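Alpha-amylase (Eisenia fetida, PDB 6M4K) probably catalyses the endohydrolysis of alpha-1,4-glucosidic linkages in starch-like polysaccharides, as a calcium-binding, cold-active member of glycoside hydrolase family 13. Local coordinates at residues A[21-33]-A[77-91]. Numbering follows the deposited sequence. Where two conformers were deposited one is given.
With SO4 (sulfate ion), chain G.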
ATOM      1  N   HIS A  21       1.770   1.565  -4.711  1.00 11.59           N
ATOM      2  CA  HIS A  21       1.663   2.942  -4.239  1.00 10.97           C
ATOM      3  C   HIS A  21       2.814   3.743  -4.833  1.00 12.29           C
ATOM      4  O   HIS A  21       3.963   3.591  -4.405  1.00 12.68           O
ATOM      5  CB  HIS A  21       1.743   2.980  -2.724  1.00 12.68           C
ATOM      6  CG  HIS A  21       1.530   4.343  -2.152  1.00 11.25           C
ATOM      7  ND1 HIS A  21       1.845   4.649  -0.847  1.00 13.75           N
ATOM      8  CD2 HIS A  21       0.993   5.462  -2.689  1.00 13.20           C
ATOM      9  CE1 HIS A  21       1.527   5.908  -0.609  1.00 12.90           C
ATOM     10  NE2 HIS A  21       1.007   6.424  -1.711  1.00 13.51           N
ATOM     11  N   LEU A  22       2.519   4.568  -5.839  1.00 11.36           N
ATOM     12  CA  LEU A  22       3.545   5.414  -6.456  1.00 12.00           C
ATOM     13  C   LEU A  22       3.607   6.726  -5.666  1.00 11.97           C
ATOM     14  O   LEU A  22       3.104   7.776  -6.068  1.00 12.76           O
ATOM     15  CB  LEU A  22       3.266   5.593  -7.944  1.00 12.77           C
ATOM     16  CG  LEU A  22       3.354   4.318  -8.787  1.00 12.45           C
ATOM     17  CD1 LEU A  22       3.037   4.626 -10.249  1.00 14.50           C
ATOM     18  CD2 LEU A  22       4.729   3.676  -8.677  1.00 14.34           C
ATOM     19  N   PHE A  23       4.243   6.631  -4.498  1.00 12.85           N
ATOM     20  CA  PHE A  23       4.203   7.676  -3.477  1.00 12.20           C
ATOM     21  C   PHE A  23       4.893   8.946  -3.978  1.00 13.76           C
ATOM     22  O   PHE A  23       6.078   8.924  -4.338  1.00 13.50           O
ATOM     23  CB  PHE A  23       4.904   7.114  -2.238  1.00 13.35           C
ATOM     24  CG  PHE A  23       5.056   8.078  -1.089  1.00 12.44           C
ATOM     25  CD1 PHE A  23       3.966   8.736  -0.539  1.00 13.49           C
ATOM     26  CD2 PHE A  23       6.311   8.269  -0.509  1.00 13.42           C
ATOM     27  CE1 PHE A  23       4.116   9.590   0.556  1.00 14.57           C
ATOM     28  CE2 PHE A  23       6.466   9.123   0.585  1.00 13.43           C
ATOM     29  CZ  PHE A  23       5.379   9.786   1.105  1.00 12.82           C
ATOM     30  N   GLU A  24       4.140  10.046  -4.026  1.00 11.84           N
ATOM     31  CA  GLU A  24       4.615  11.360  -4.457  1.00 12.28           C
ATOM     32  C   GLU A  24       5.021  11.418  -5.925  1.00 13.44           C
ATOM     33  O   GLU A  24       5.605  12.426  -6.359  1.00 14.01           O
ATOM     34  CB  GLU A  24       5.722  11.931  -3.557  1.00 13.55           C
ATOM     35  CG  GLU A  24       5.254  12.363  -2.176  1.00 14.13           C
ATOM     36  CD  GLU A  24       4.704  13.782  -2.128  1.00 12.90           C
ATOM     37  OE1 GLU A  24       4.468  14.402  -3.190  1.00 14.34           O
ATOM     38  OE2 GLU A  24       4.513  14.290  -1.009  1.00 14.89           O
ATOM     39  N   TRP A  25       4.708  10.405  -6.727  1.00 13.26           N
ATOM     40  CA  TRP A  25       4.946  10.524  -8.161  1.00 13.06           C
ATOM     41  C   TRP A  25       4.019  11.572  -8.776  1.00 12.09           C
ATOM     42  O   TRP A  25       2.831  11.678  -8.413  1.00 13.35           O
ATOM     43  CB  TRP A  25       4.718   9.191  -8.871  1.00 12.65           C
ATOM     44  CG  TRP A  25       5.786   8.156  -8.644  1.00 12.79           C
ATOM     45  CD1 TRP A  25       6.439   7.864  -7.467  1.00 12.40           C
ATOM     46  CD2 TRP A  25       6.314   7.255  -9.624  1.00 12.69           C
ATOM     47  NE1 TRP A  25       7.332   6.832  -7.667  1.00 13.69           N
ATOM     48  CE2 TRP A  25       7.285   6.455  -8.985  1.00 12.27           C
ATOM     49  CE3 TRP A  25       6.065   7.049 -10.987  1.00 13.34           C
ATOM     50  CZ2 TRP A  25       8.003   5.470  -9.665  1.00 13.27           C
ATOM     51  CZ3 TRP A  25       6.786   6.075 -11.655  1.00 13.27           C
ATOM     52  CH2 TRP A  25       7.732   5.297 -10.996  1.00 13.06           C
ATOM     53  N   LYS A  26       4.558  12.324  -9.736  1.00 13.02           N
ATOM     54  CA  LYS A  26       3.761  13.258 -10.523  1.00 13.36           C
ATOM     55  C   LYS A  26       2.843  12.511 -11.491  1.00 12.25           C
ATOM     56  O   LYS A  26       3.123  11.386 -11.917  1.00 13.63           O
ATOM     57  CB  LYS A  26       4.665  14.184 -11.343  1.00 15.35           C
ATOM     58  CG  LYS A  26       5.457  15.189 -10.518  1.00 14.23           C
ATOM     59  CD  LYS A  26       6.232  16.164 -11.409  1.00 17.18           C
ATOM     60  CE  LYS A  26       7.303  15.451 -12.215  1.00 14.68           C
ATOM     61  NZ  LYS A  26       8.219  16.458 -12.850  1.00 15.75           N
ATOM     62  N   TRP A  27       1.744  13.177 -11.861  1.00 13.30           N
ATOM     63  CA  TRP A  27       0.777  12.553 -12.759  1.00 14.02           C
ATOM     64  C   TRP A  27       1.399  12.199 -14.105  1.00 13.63           C
ATOM     65  O   TRP A  27       1.098  11.144 -14.678  1.00 14.57           O
ATOM     66  CB  TRP A  27      -0.447  13.442 -12.951  1.00 13.42           C
ATOM     67  CG  TRP A  27      -1.116  13.921 -11.696  1.00 13.59           C
ATOM     68  CD1 TRP A  27      -1.765  15.100 -11.541  1.00 13.67           C
ATOM     69  CD2 TRP A  27      -1.232  13.238 -10.427  1.00 12.34           C
ATOM     70  NE1 TRP A  27      -2.267  15.217 -10.274  1.00 13.83           N
ATOM     71  CE2 TRP A  27      -1.955  14.088  -9.566  1.00 13.23           C
ATOM     72  CE3 TRP A  27      -0.768  12.015  -9.928  1.00 13.65           C
ATOM     73  CZ2 TRP A  27      -2.240  13.751  -8.238  1.00 13.49           C
ATOM     74  CZ3 TRP A  27      -1.049  11.682  -8.614  1.00 13.95           C
ATOM     75  CH2 TRP A  27      -1.779  12.547  -7.786  1.00 13.89           C
ATOM     76  N   THR A  28       2.270  13.066 -14.631  1.00 14.13           N
ATOM     77  CA  THR A  28       2.885  12.743 -15.914  1.00 14.66           C
ATOM     78  C   THR A  28       3.745  11.494 -15.828  1.00 14.31           C
ATOM     79  O   THR A  28       3.808  10.720 -16.790  1.00 16.17           O
ATOM     80  CB  THR A  28       3.720  13.913 -16.418  1.00 15.44           C
ATOM     81  OG1 THR A  28       4.647  14.307 -15.402  1.00 17.35           O
ATOM     82  CG2 THR A  28       2.818  15.087 -16.798  1.00 18.71           C
ATOM     83  N   ASP A  29       4.394  11.270 -14.678  1.00 14.05           N
ATOM     84  CA  ASP A  29       5.202  10.066 -14.500  1.00 15.10           C
ATOM     85  C   ASP A  29       4.338   8.824 -14.319  1.00 13.53           C
ATOM     86  O   ASP A  29       4.652   7.768 -14.870  1.00 14.56           O
ATOM     87  CB  ASP A  29       6.192  10.233 -13.346  1.00 15.21           C
ATOM     88  CG  ASP A  29       7.397  11.062 -13.749  1.00 17.88           C
ATOM     89  OD1 ASP A  29       7.803  10.995 -14.934  1.00 21.07           O
ATOM     90  OD2 ASP A  29       7.931  11.766 -12.883  1.00 18.16           O
ATOM     91  N   ILE A  30       3.250   8.929 -13.551  1.00 13.63           N
ATOM     92  CA  ILE A  30       2.360   7.779 -13.414  1.00 12.94           C
ATOM     93  C   ILE A  30       1.758   7.420 -14.761  1.00 13.15           C
ATOM     94  O   ILE A  30       1.690   6.245 -15.132  1.00 14.56           O
ATOM     95  CB  ILE A  30       1.290   8.035 -12.339  1.00 12.84           C
ATOM     96  CG1 ILE A  30       1.965   8.258 -10.982  1.00 13.57           C
ATOM     97  CG2 ILE A  30       0.292   6.875 -12.287  1.00 13.76           C
ATOM     98  CD1 ILE A  30       1.008   8.468  -9.833  1.00 15.05           C
ATOM     99  N   GLU A  31       1.369   8.435 -15.535  1.00 14.16           N
ATOM    100  CA  GLU A  31       0.804   8.195 -16.856  1.00 14.48           C
ATOM    101  C   GLU A  31       1.748   7.368 -17.724  1.00 15.66           C
ATOM    102  O   GLU A  31       1.324   6.404 -18.374  1.00 17.35           O
ATOM    103  CB  GLU A  31       0.471   9.530 -17.519  1.00 16.06           C
ATOM    104  CG  GLU A  31      -0.190   9.366 -18.876  1.00 18.04           C
ATOM    105  CD  GLU A  31      -0.612  10.673 -19.508  1.00 19.55           C
ATOM    106  OE1 GLU A  31      -0.333  11.742 -18.943  1.00 24.93           O
ATOM    107  OE2 GLU A  31      -1.238  10.618 -20.588  1.00 27.43           O
ATOM    108  N   ARG A  32       3.037   7.722 -17.737  1.00 16.16           N
ATOM    109  CA  ARG A  32       4.007   6.929 -18.489  0.50 16.46           C
ATOM    110  C   ARG A  32       4.199   5.554 -17.861  1.00 17.48           C
ATOM    111  O   ARG A  32       4.299   4.546 -18.571  1.00 19.81           O
ATOM    112  CB  ARG A  32       5.343   7.664 -18.571  0.50 20.57           C
ATOM    113  CG  ARG A  32       5.259   9.020 -19.240  0.50 25.79           C
ATOM    114  CD  ARG A  32       6.630   9.552 -19.612  0.50 32.02           C
ATOM    115  NE  ARG A  32       6.612  11.002 -19.776  0.50 31.53           N
ATOM    116  CZ  ARG A  32       6.877  11.860 -18.797  0.50 34.34           C
ATOM    117  NH1 ARG A  32       7.187  11.409 -17.589  0.50 28.25           N
ATOM    118  NH2 ARG A  32       6.837  13.166 -19.023  0.50 35.24           N
ATOM    119  N   GLU A  33       4.242   5.493 -16.533  1.00 15.68           N
ATOM    120  CA  GLU A  33       4.490   4.231 -15.850  1.00 16.18           C
ATOM    121  C   GLU A  33       3.397   3.204 -16.116  1.00 16.23           C
ATOM    122  O   GLU A  33       3.654   2.003 -16.022  1.00 15.62           O
ATOM    123  CB  GLU A  33       4.629   4.481 -14.348  1.00 16.04           C
ATOM    124  CG  GLU A  33       5.249   3.320 -13.590  1.00 16.19           C
ATOM    125  CD  GLU A  33       6.729   3.138 -13.886  1.00 18.03           C
ATOM    126  OE1 GLU A  33       7.305   3.922 -14.681  1.00 18.55           O
ATOM    127  OE2 GLU A  33       7.328   2.213 -13.304  1.00 17.21           O
ATOM    128  N   ARG A  77       0.647  18.952  -5.650  1.00 14.21           N
ATOM    129  CA  ARG A  77       2.068  18.839  -5.958  1.00 13.42           C
ATOM    130  C   ARG A  77       2.327  17.910  -7.133  1.00 13.30           C
ATOM    131  O   ARG A  77       3.271  18.120  -7.898  1.00 14.69           O
ATOM    132  CB  ARG A  77       2.822  18.343  -4.732  1.00 13.66           C
ATOM    133  CG  ARG A  77       4.329  18.328  -4.936  1.00 14.83           C
ATOM    134  CD  ARG A  77       5.086  17.882  -3.710  1.00 14.32           C
ATOM    135  NE  ARG A  77       6.514  18.110  -3.920  1.00 13.94           N
ATOM    136  CZ  ARG A  77       7.396  18.286  -2.939  1.00 14.52           C
ATOM    137  NH1 ARG A  77       7.031  18.224  -1.667  1.00 13.75           N
ATOM    138  NH2 ARG A  77       8.664  18.561  -3.250  1.00 14.63           N
ATOM    139  N   SER A  78       1.512  16.872  -7.302  1.00 13.01           N
ATOM    140  CA  SER A  78       1.739  15.951  -8.409  1.00 12.50           C
ATOM    141  C   SER A  78       1.328  16.497  -9.769  1.00 13.66           C
ATOM    142  O   SER A  78       1.712  15.910 -10.786  1.00 13.53           O
ATOM    143  CB  SER A  78       1.000  14.635  -8.180  1.00 12.92           C
ATOM    144  OG  SER A  78       1.630  13.842  -7.187  1.00 13.53           O
ATOM    145  N   GLY A  79       0.560  17.580  -9.815  1.00 14.20           N
ATOM    146  CA  GLY A  79       0.196  18.170 -11.082  1.00 16.07           C
ATOM    147  C   GLY A  79      -1.196  18.758 -11.088  1.00 13.81           C
ATOM    148  O   GLY A  79      -1.886  18.766 -10.062  1.00 15.35           O
ATOM    149  N   SER A  80      -1.592  19.272 -12.249  1.00 15.63           N
ATOM    150  CA  SER A  80      -2.843  19.990 -12.408  1.00 15.26           C
ATOM    151  C   SER A  80      -4.003  19.016 -12.602  1.00 13.94           C
ATOM    152  O   SER A  80      -3.827  17.809 -12.793  1.00 14.95           O
ATOM    153  CB  SER A  80      -2.767  20.885 -13.641  1.00 17.16           C
ATOM    154  OG  SER A  80      -2.653  20.064 -14.783  1.00 16.26           O
ATOM    155  N   GLU A  81      -5.218  19.566 -12.573  1.00 15.30           N
ATOM    156  CA  GLU A  81      -6.391  18.767 -12.907  1.00 16.26           C
ATOM    157  C   GLU A  81      -6.267  18.164 -14.303  1.00 15.28           C
ATOM    158  O   GLU A  81      -6.601  16.993 -14.514  1.00 15.97           O
ATOM    159  CB  GLU A  81      -7.650  19.624 -12.804  1.00 17.21           C
ATOM    160  CG  GLU A  81      -8.896  18.877 -13.241  1.00 20.31           C
ATOM    161  CD  GLU A  81     -10.128  19.752 -13.262  1.00 21.41           C
ATOM    162  OE1 GLU A  81     -10.357  20.503 -12.289  1.00 24.78           O
ATOM    163  OE2 GLU A  81     -10.863  19.690 -14.269  1.00 23.16           O
ATOM    164  N   THR A  82      -5.781  18.952 -15.268  1.00 15.34           N
ATOM    165  CA  THR A  82      -5.590  18.440 -16.622  1.00 15.84           C
ATOM    166  C   THR A  82      -4.640  17.252 -16.631  1.00 15.88           C
ATOM    167  O   THR A  82      -4.906  16.235 -17.284  1.00 15.70           O
ATOM    168  CB  THR A  82      -5.067  19.557 -17.525  1.00 17.84           C
ATOM    169  OG1 THR A  82      -6.135  20.469 -17.796  1.00 19.45           O
ATOM    170  CG2 THR A  82      -4.533  19.006 -18.839  1.00 19.45           C
ATOM    171  N   GLN A  83      -3.530  17.359 -15.901  1.00 15.36           N
ATOM    172  CA  GLN A  83      -2.577  16.259 -15.860  1.00 15.09           C
ATOM    173  C   GLN A  83      -3.160  15.041 -15.147  1.00 12.82           C
ATOM    174  O   GLN A  83      -2.907  13.903 -15.557  1.00 14.65           O
ATOM    175  CB  GLN A  83      -1.270  16.730 -15.232  1.00 14.06           C
ATOM    176  CG  GLN A  83      -0.539  17.723 -16.113  1.00 15.77           C
ATOM    177  CD  GLN A  83       0.624  18.371 -15.395  1.00 16.28           C
ATOM    178  OE1 GLN A  83       0.510  18.771 -14.235  1.00 16.75           O
ATOM    179  NE2 GLN A  83       1.746  18.507 -16.094  1.00 18.15           N
ATOM    180  N   PHE A  84      -3.941  15.269 -14.086  1.00 13.84           N
ATOM    181  CA  PHE A  84      -4.607  14.168 -13.391  1.00 13.14           C
ATOM    182  C   PHE A  84      -5.541  13.410 -14.332  1.00 14.15           C
ATOM    183  O   PHE A  84      -5.527  12.174 -14.391  1.00 15.34           O
ATOM    184  CB  PHE A  84      -5.381  14.697 -12.176  1.00 16.03           C
ATOM    185  CG  PHE A  84      -6.020  13.604 -11.349  1.00 13.75           C
ATOM    186  CD1 PHE A  84      -5.295  12.963 -10.356  1.00 15.54           C
ATOM    187  CD2 PHE A  84      -7.333  13.199 -11.585  1.00 15.07           C
ATOM    188  CE1 PHE A  84      -5.861  11.928  -9.607  1.00 13.98           C
ATOM    189  CE2 PHE A  84      -7.908  12.180 -10.847  1.00 14.71           C
ATOM    190  CZ  PHE A  84      -7.177  11.538  -9.851  1.00 15.21           C
ATOM    191  N   ARG A  85      -6.332  14.147 -15.112  1.00 14.90           N
ATOM    192  CA  ARG A  85      -7.306  13.508 -15.988  1.00 15.69           C
ATOM    193  C   ARG A  85      -6.633  12.807 -17.154  1.00 14.60           C
ATOM    194  O   ARG A  85      -7.071  11.724 -17.558  1.00 15.20           O
ATOM    195  CB  ARG A  85      -8.342  14.534 -16.432  1.00 17.23           C
ATOM    196  CG  ARG A  85      -9.153  14.995 -15.246  1.00 20.33           C
ATOM    197  CD  ARG A  85     -10.060  16.135 -15.582  1.00 23.94           C
ATOM    198  NE  ARG A  85     -11.250  15.689 -16.293  1.00 25.65           N
ATOM    199  CZ  ARG A  85     -12.355  16.419 -16.392  1.00 23.00           C
ATOM    200  NH1 ARG A  85     -12.415  17.614 -15.816  1.00 22.34           N
ATOM    201  NH2 ARG A  85     -13.395  15.954 -17.059  1.00 24.15           N
ATOM    202  N   ASN A  86      -5.543  13.383 -17.679  1.00 14.82           N
ATOM    203  CA  ASN A  86      -4.765  12.680 -18.697  1.00 16.20           C
ATOM    204  C   ASN A  86      -4.248  11.350 -18.164  1.00 15.10           C
ATOM    205  O   ASN A  86      -4.293  10.331 -18.864  1.00 16.36           O
ATOM    206  CB  ASN A  86      -3.572  13.525 -19.139  1.00 17.17           C
ATOM    207  CG  ASN A  86      -3.945  14.666 -20.073  1.00 18.64           C
ATOM    208  OD1 ASN A  86      -3.176  15.616 -20.221  1.00 22.32           O
ATOM    209  ND2 ASN A  86      -5.100  14.578 -20.709  1.00 21.19           N
ATOM    210  N   MET A  87      -3.727  11.357 -16.930  1.00 15.55           N
ATOM    211  CA  MET A  87      -3.221  10.143 -16.298  1.00 14.59           C
ATOM    212  C   MET A  87      -4.311   9.086 -16.176  1.00 13.74           C
ATOM    213  O   MET A  87      -4.112   7.930 -16.557  1.00 14.82           O
ATOM    214  CB  MET A  87      -2.647  10.494 -14.923  1.00 15.30           C
ATOM    215  CG  MET A  87      -2.215   9.304 -14.094  1.00 13.98           C
ATOM    216  SD  MET A  87      -1.905   9.750 -12.379  1.00 14.67           S
ATOM    217  CE  MET A  87      -3.566  10.159 -11.824  1.00 16.47           C
ATOM    218  N   VAL A  88      -5.465   9.467 -15.623  1.00 14.61           N
ATOM    219  CA  VAL A  88      -6.552   8.506 -15.429  1.00 13.49           C
ATOM    220  C   VAL A  88      -6.993   7.912 -16.764  1.00 14.47           C
ATOM    221  O   VAL A  88      -7.171   6.696 -16.897  1.00 14.82           O
ATOM    222  CB  VAL A  88      -7.723   9.159 -14.672  1.00 14.63           C
ATOM    223  CG1 VAL A  88      -8.923   8.217 -14.633  1.00 16.32           C
ATOM    224  CG2 VAL A  88      -7.316   9.537 -13.252  1.00 16.14           C
ATOM    225  N   THR A  89      -7.177   8.767 -17.769  1.00 16.05           N
ATOM    226  CA  THR A  89      -7.626   8.290 -19.078  1.00 16.07           C
ATOM    227  C   THR A  89      -6.622   7.314 -19.690  1.00 16.27           C
ATOM    228  O   THR A  89      -6.990   6.224 -20.138  1.00 16.44           O
ATOM    229  CB  THR A  89      -7.870   9.483 -20.002  1.00 18.31           C
ATOM    230  OG1 THR A  89      -8.915  10.297 -19.456  1.00 20.59           O
ATOM    231  CG2 THR A  89      -8.264   9.002 -21.391  1.00 20.25           C
ATOM    232  N   THR A  90      -5.337   7.683 -19.699  1.00 16.14           N
ATOM    233  CA  THR A  90      -4.313   6.843 -20.314  1.00 16.80           C
ATOM    234  C   THR A  90      -4.175   5.525 -19.568  1.00 15.03           C
ATOM    235  O   THR A  90      -4.084   4.448 -20.175  1.00 16.64           O
ATOM    236  CB  THR A  90      -2.979   7.592 -20.281  1.00 17.79           C
ATOM    237  OG1 THR A  90      -3.063   8.762 -21.100  1.00 21.69           O
ATOM    238  CG2 THR A  90      -1.844   6.697 -20.771  1.00 19.56           C
ATOM    239  N   CYS A  91      -4.138   5.598 -18.240  1.00 14.80           N
ATOM    240  CA  CYS A  91      -3.962   4.399 -17.435  1.00 14.16           C
ATOM    241  C   CYS A  91      -5.158   3.468 -17.597  1.00 13.85           C
ATOM    242  O   CYS A  91      -5.000   2.269 -17.847  1.00 15.05           O
ATOM    243  CB  CYS A  91      -3.728   4.786 -15.970  1.00 14.40           C
ATOM    244  SG  CYS A  91      -2.113   5.546 -15.683  1.00 15.18           S
TER
HETATM  245  S   SO4 G 606       5.413  17.924 -14.959  0.50 23.49           S
HETATM  246  O1  SO4 G 606       4.360  18.314 -14.035  0.50 31.78           O
HETATM  247  O2  SO4 G 606       5.374  16.477 -15.085  0.50 28.04           O
HETATM  248  O3  SO4 G 606       6.711  18.292 -14.399  0.50 19.78           O
HETATM  249  O4  SO4 G 606       5.195  18.564 -16.255  0.50 35.43           O
HETATM  250  O   HOH W   1       4.548  17.030  -0.586  1.00 13.86           O
HETATM  251  O   HOH W   2       2.146  15.853 -13.548  1.00 16.62           O
HETATM  252  O   HOH W   3      -0.477  13.482 -16.956  1.00 18.57           O
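Trp-27 lays its indole between Ser-78 and Phe-84 at the tight end of the contact. CB of Ser-78 sits over the middle of the six-membered ring, while on the opposite face Phe-84 arrives edge-on, its CD1 3.6 Å from CE2 of Trp-27 and the planes 78° apart. With CG of Trp-27 anti to its own carbonyl carbon (chi1 -52°), the ring reaches the first turn of helix 81-93, and Met-87 SD approaches obliquely, 3.5 Å from CE3. Hydrogen bonds tie the chains here too: Trp-27 N donates to Ser-78 O (2.9 Å), and Ser-78 OG donates to Trp-25 O from above the carbonyl plane. In this TIM barrel the two helices follow the first and second strands and run nearly parallel, axes 8.5 Å apart and 10° off, with Val-47 of the second strand touching both Trp-27 and Ile-30. Replacing Trp-27 with alanine would probably open a gap between Ser-78 and Phe-84 and leave Met-87 without its aromatic neighbour. The outer side is wetter: water 3 joins Glu-31 OE1 (2.6 Å) to Gln-83 O, and a sulfate, probably from the crystallisation liquor, accepts from Lys-26 NZ (2.8 Å), which also pairs with Asp-374, and weakly from Gln-83 NE2.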